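Long-range contact in putative nisin-resistance protein (Streptococcus agalactiae 515, PDB 4Y68), which probably cleaves the lantibiotic nisin as a peptidase of family S41, and so makes the bacterium resistant to it: residues 29-40 / 66-76. Residues are numbered along the deposited sequence; the frame is centred on the assembly and turned at random.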
loop_
_atom_site.group_PDB
_atom_site.type_symbol
_atom_site.label_atom_id
_atom_site.label_comp_id
_atom_site.label_asym_id
_atom_site.label_seq_id
_atom_site.Cartn_x
_atom_site.Cartn_y
_atom_site.Cartn_z
ATOM N N PRO A 29 -18.283 -3.486 -26.826
ATOM C CA PRO A 29 -16.955 -3.417 -26.216
ATOM C C PRO A 29 -15.944 -2.751 -27.145
ATOM O O PRO A 29 -16.101 -2.790 -28.357
ATOM C CB PRO A 29 -16.604 -4.886 -25.967
ATOM C CG PRO A 29 -17.932 -5.576 -25.863
ATOM C CD PRO A 29 -18.836 -4.850 -26.817
ATOM N N PRO A 30 -14.926 -2.121 -26.569
ATOM C CA PRO A 30 -13.885 -1.510 -27.400
ATOM C C PRO A 30 -13.118 -2.577 -28.174
ATOM O O PRO A 30 -13.053 -3.734 -27.750
ATOM C CB PRO A 30 -12.981 -0.806 -26.379
ATOM C CG PRO A 30 -13.224 -1.559 -25.046
ATOM C CD PRO A 30 -14.684 -1.955 -25.121
ATOM N N SER A 31 -12.581 -2.188 -29.325
ATOM C CA SER A 31 -11.640 -3.027 -30.037
ATOM C C SER A 31 -10.377 -3.217 -29.191
ATOM O O SER A 31 -10.109 -2.456 -28.252
ATOM C CB SER A 31 -11.289 -2.395 -31.379
ATOM O OG SER A 31 -10.504 -1.236 -31.143
ATOM N N SER A 32 -9.589 -4.221 -29.530
ATOM C CA SER A 32 -8.312 -4.395 -28.866
ATOM C C SER A 32 -7.412 -3.164 -28.988
ATOM O O SER A 32 -6.709 -2.823 -28.035
ATOM C CB SER A 32 -7.615 -5.619 -29.419
ATOM O OG SER A 32 -8.438 -6.743 -29.190
ATOM N N GLU A 33 -7.442 -2.481 -30.130
ATOM C CA GLU A 33 -6.697 -1.229 -30.253
ATOM C C GLU A 33 -7.194 -0.146 -29.295
ATOM O O GLU A 33 -6.392 0.452 -28.579
ATOM C CB GLU A 33 -6.749 -0.683 -31.674
ATOM C CG GLU A 33 -5.990 0.637 -31.826
ATOM C CD GLU A 33 -5.966 1.167 -33.260
ATOM O OE1 GLU A 33 -6.609 0.547 -34.131
ATOM O OE2 GLU A 33 -5.315 2.213 -33.515
ATOM N N ARG A 34 -8.491 0.137 -29.326
ATOM C CA ARG A 34 -9.130 1.076 -28.385
ATOM C C ARG A 34 -8.728 0.775 -26.939
ATOM O O ARG A 34 -8.326 1.661 -26.194
ATOM C CB ARG A 34 -10.665 0.988 -28.493
ATOM C CG ARG A 34 -11.429 2.306 -28.624
ATOM C CD ARG A 34 -11.496 3.089 -27.346
ATOM N NE ARG A 34 -10.464 4.124 -27.315
ATOM C CZ ARG A 34 -10.477 5.204 -26.524
ATOM N NH1 ARG A 34 -11.480 5.427 -25.679
ATOM N NH2 ARG A 34 -9.472 6.076 -26.585
ATOM N N TYR A 35 -8.873 -0.493 -26.562
ATOM C CA TYR A 35 -8.588 -0.950 -25.213
ATOM C C TYR A 35 -7.166 -0.550 -24.831
ATOM O O TYR A 35 -6.931 -0.066 -23.726
ATOM C CB TYR A 35 -8.809 -2.458 -25.134
ATOM C CG TYR A 35 -8.556 -3.137 -23.803
ATOM C CD1 TYR A 35 -9.616 -3.556 -23.002
ATOM C CD2 TYR A 35 -7.261 -3.411 -23.370
ATOM C CE1 TYR A 35 -9.392 -4.202 -21.789
ATOM C CE2 TYR A 35 -7.022 -4.048 -22.158
ATOM C CZ TYR A 35 -8.096 -4.447 -21.370
ATOM O OH TYR A 35 -7.873 -5.112 -20.176
ATOM N N GLY A 36 -6.230 -0.701 -25.770
ATOM C CA GLY A 36 -4.855 -0.312 -25.528
ATOM C C GLY A 36 -4.679 1.192 -25.429
ATOM O O GLY A 36 -3.876 1.681 -24.632
ATOM N N ARG A 37 -5.433 1.934 -26.234
ATOM C CA ARG A 37 -5.294 3.384 -26.259
ATOM C C ARG A 37 -5.883 4.027 -24.989
ATOM O O ARG A 37 -5.388 5.055 -24.512
ATOM C CB ARG A 37 -5.935 3.963 -27.516
ATOM C CG ARG A 37 -5.135 3.676 -28.773
ATOM C CD ARG A 37 -5.821 4.221 -30.007
ATOM N NE ARG A 37 -5.734 5.674 -30.098
ATOM C CZ ARG A 37 -4.740 6.321 -30.702
ATOM N NH1 ARG A 37 -3.740 5.642 -31.256
ATOM N NH2 ARG A 37 -4.743 7.651 -30.748
ATOM N N VAL A 38 -6.909 3.393 -24.435
ATOM C CA VAL A 38 -7.494 3.818 -23.166
ATOM C C VAL A 38 -6.450 3.775 -22.059
ATOM O O VAL A 38 -6.387 4.669 -21.227
ATOM C CB VAL A 38 -8.700 2.924 -22.760
ATOM C CG1 VAL A 38 -8.944 3.011 -21.248
ATOM C CG2 VAL A 38 -9.932 3.327 -23.545
ATOM N N ILE A 39 -5.621 2.738 -22.054
ATOM C CA ILE A 39 -4.580 2.639 -21.034
ATOM C C ILE A 39 -3.513 3.722 -21.223
ATOM O O ILE A 39 -3.042 4.310 -20.260
ATOM C CB ILE A 39 -3.913 1.257 -21.032
ATOM C CG1 ILE A 39 -4.960 0.170 -20.721
ATOM C CG2 ILE A 39 -2.727 1.242 -20.026
ATOM C CD1 ILE A 39 -4.487 -1.263 -21.054
ATOM N N LEU A 40 -3.157 4.004 -22.469
ATOM C CA LEU A 40 -2.162 5.032 -22.751
ATOM C C LEU A 40 -2.665 6.417 -22.322
ATOM O O LEU A 40 -1.911 7.193 -21.729
ATOM C CB LEU A 40 -1.775 5.009 -24.244
ATOM C CG LEU A 40 -1.065 3.725 -24.714
ATOM C CD1 LEU A 40 -0.824 3.736 -26.221
ATOM C CD2 LEU A 40 0.276 3.496 -23.968
ATOM N N LEU A 66 -0.415 -1.338 -31.529
ATOM C CA LEU A 66 -1.814 -1.553 -31.162
ATOM C C LEU A 66 -2.726 -1.619 -32.396
ATOM O O LEU A 66 -3.778 -2.238 -32.344
ATOM C CB LEU A 66 -2.307 -0.458 -30.200
ATOM C CG LEU A 66 -1.871 -0.526 -28.732
ATOM C CD1 LEU A 66 -2.470 0.641 -27.944
ATOM C CD2 LEU A 66 -2.279 -1.835 -28.109
ATOM N N LYS A 67 -2.320 -0.995 -33.503
ATOM C CA LYS A 67 -3.144 -0.982 -34.715
ATOM C C LYS A 67 -3.461 -2.402 -35.197
ATOM O O LYS A 67 -4.520 -2.648 -35.761
ATOM C CB LYS A 67 -2.466 -0.193 -35.854
ATOM C CG LYS A 67 -2.084 1.252 -35.520
ATOM C CD LYS A 67 -2.628 2.259 -36.544
ATOM C CE LYS A 67 -4.164 2.235 -36.591
ATOM N NZ LYS A 67 -4.787 3.557 -36.259
ATOM N N THR A 68 -2.555 -3.341 -34.958
ATOM C CA THR A 68 -2.808 -4.716 -35.379
ATOM C C THR A 68 -3.026 -5.676 -34.219
ATOM O O THR A 68 -2.952 -6.891 -34.408
ATOM C CB THR A 68 -1.650 -5.266 -36.253
ATOM O OG1 THR A 68 -0.406 -5.187 -35.536
ATOM C CG2 THR A 68 -1.548 -4.472 -37.558
ATOM N N SER A 69 -3.298 -5.152 -33.025
ATOM C CA SER A 69 -3.557 -6.030 -31.883
ATOM C C SER A 69 -4.867 -6.807 -32.076
ATOM O O SER A 69 -5.863 -6.251 -32.537
ATOM C CB SER A 69 -3.596 -5.233 -30.573
ATOM O OG SER A 69 -4.022 -6.060 -29.498
ATOM N N LYS A 70 -4.857 -8.088 -31.715
ATOM C CA LYS A 70 -6.002 -8.975 -31.934
ATOM C C LYS A 70 -6.735 -9.388 -30.645
ATOM O O LYS A 70 -7.748 -10.095 -30.701
ATOM C CB LYS A 70 -5.552 -10.241 -32.667
ATOM C CG LYS A 70 -4.965 -9.997 -34.038
ATOM C CD LYS A 70 -6.049 -9.602 -35.024
ATOM C CE LYS A 70 -5.545 -9.690 -36.458
ATOM N NZ LYS A 70 -4.527 -8.646 -36.781
ATOM N N SER A 71 -6.221 -8.988 -29.483
ATOM C CA SER A 71 -6.958 -9.229 -28.248
ATOM C C SER A 71 -6.547 -8.234 -27.181
ATOM O O SER A 71 -5.542 -7.522 -27.340
ATOM C CB SER A 71 -6.738 -10.657 -27.761
ATOM O OG SER A 71 -5.482 -10.771 -27.134
ATOM N N TYR A 72 -7.332 -8.177 -26.107
ATOM C CA TYR A 72 -7.035 -7.334 -24.952
ATOM C C TYR A 72 -5.746 -7.761 -24.287
ATOM O O TYR A 72 -4.922 -6.920 -23.925
ATOM C CB TYR A 72 -8.168 -7.374 -23.917
ATOM C CG TYR A 72 -9.466 -6.739 -24.361
ATOM C CD1 TYR A 72 -9.520 -5.930 -25.480
ATOM C CD2 TYR A 72 -10.646 -6.948 -23.645
ATOM C CE1 TYR A 72 -10.706 -5.344 -25.880
ATOM C CE2 TYR A 72 -11.836 -6.370 -24.040
ATOM C CZ TYR A 72 -11.860 -5.570 -25.159
ATOM O OH TYR A 72 -13.034 -4.991 -25.557
ATOM N N GLN A 73 -5.587 -9.063 -24.106
ATOM C CA GLN A 73 -4.358 -9.627 -23.541
ATOM C C GLN A 73 -3.133 -9.157 -24.332
ATOM O O GLN A 73 -2.111 -8.801 -23.752
ATOM C CB GLN A 73 -4.425 -11.163 -23.536
ATOM C CG GLN A 73 -3.177 -11.873 -23.012
ATOM C CD GLN A 73 -2.732 -11.353 -21.642
ATOM O OE1 GLN A 73 -1.712 -10.662 -21.536
ATOM N NE2 GLN A 73 -3.483 -11.693 -20.584
ATOM N N GLU A 74 -3.254 -9.154 -25.657
ATOM C CA GLU A 74 -2.173 -8.722 -26.533
ATOM C C GLU A 74 -1.935 -7.236 -26.342
ATOM O O GLU A 74 -0.793 -6.784 -26.237
ATOM C CB GLU A 74 -2.496 -9.041 -28.011
ATOM C CG GLU A 74 -1.280 -8.949 -28.926
ATOM C CD GLU A 74 -1.598 -8.936 -30.441
ATOM O OE1 GLU A 74 -2.648 -9.446 -30.886
ATOM O OE2 GLU A 74 -0.754 -8.414 -31.199
ATOM N N SER A 75 -3.020 -6.471 -26.279
ATOM C CA SER A 75 -2.901 -5.045 -26.015
ATOM C C SER A 75 -2.194 -4.735 -24.702
ATOM O O SER A 75 -1.401 -3.795 -24.652
ATOM C CB SER A 75 -4.270 -4.386 -26.015
ATOM O OG SER A 75 -4.761 -4.262 -27.322
ATOM N N ARG A 76 -2.460 -5.518 -23.652
ATOM C CA ARG A 76 -1.795 -5.291 -22.369
ATOM C C ARG A 76 -0.306 -5.565 -22.527
ATOM O O ARG A 76 0.519 -4.838 -21.977
ATOM C CB ARG A 76 -2.386 -6.163 -21.234
ATOM C CG ARG A 76 -3.843 -5.807 -20.818
ATOM C CD ARG A 76 -4.308 -6.500 -19.508
ATOM N NE ARG A 76 -4.571 -7.936 -19.678
ATOM C CZ ARG A 76 -5.700 -8.447 -20.176
ATOM N NH1 ARG A 76 -6.692 -7.645 -20.550
ATOM N NH2 ARG A 76 -5.847 -9.766 -20.287
HETATM O O HOH W 1 -8.335 -3.851 -32.521
HETATM O O HOH W 2 -7.734 -1.982 -35.351
#
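L66 is the knob of this contact. Its side chain fills a hollow between E33, G36, R37 and L40, and CD1 lies 3.4 Å from G36 C. G36 has no side chain, which leaves room for L66; S75 CB packs on G36 CA. Beside this knob, S75 OG donates to S32 O from above the carbonyl plane. G36 N reaches the same oxygen from the opposite face, and S69 OG donates to S75 OG. Further along, the rings of Y35 and Y72 form an offset stack, centroids 4.0 Å apart and planes at 13°. Y72 CB lies over the same face of Y35, a CH-pi contact. The Y72 hydroxyl then donates to P30 O at 2.5 Å, which ties down the lead-in to helix 32-46. With CG anti to the backbone N (chi1 180°), Y35 lies against Y72 and its OH accepts from R76 NH1 at 2.8 Å. D264 salt-bridges R76 and hydrogen-bonds the Y35 hydroxyl. At the other end an extended E33 offers the syn lone pair of OE2 to K67 NZ in a salt bridge. Helix segments 32-40 and 72-76 thus cross at -36° within an N-terminal helical bundle, where helix 55-66 links 32-46 to 72-87.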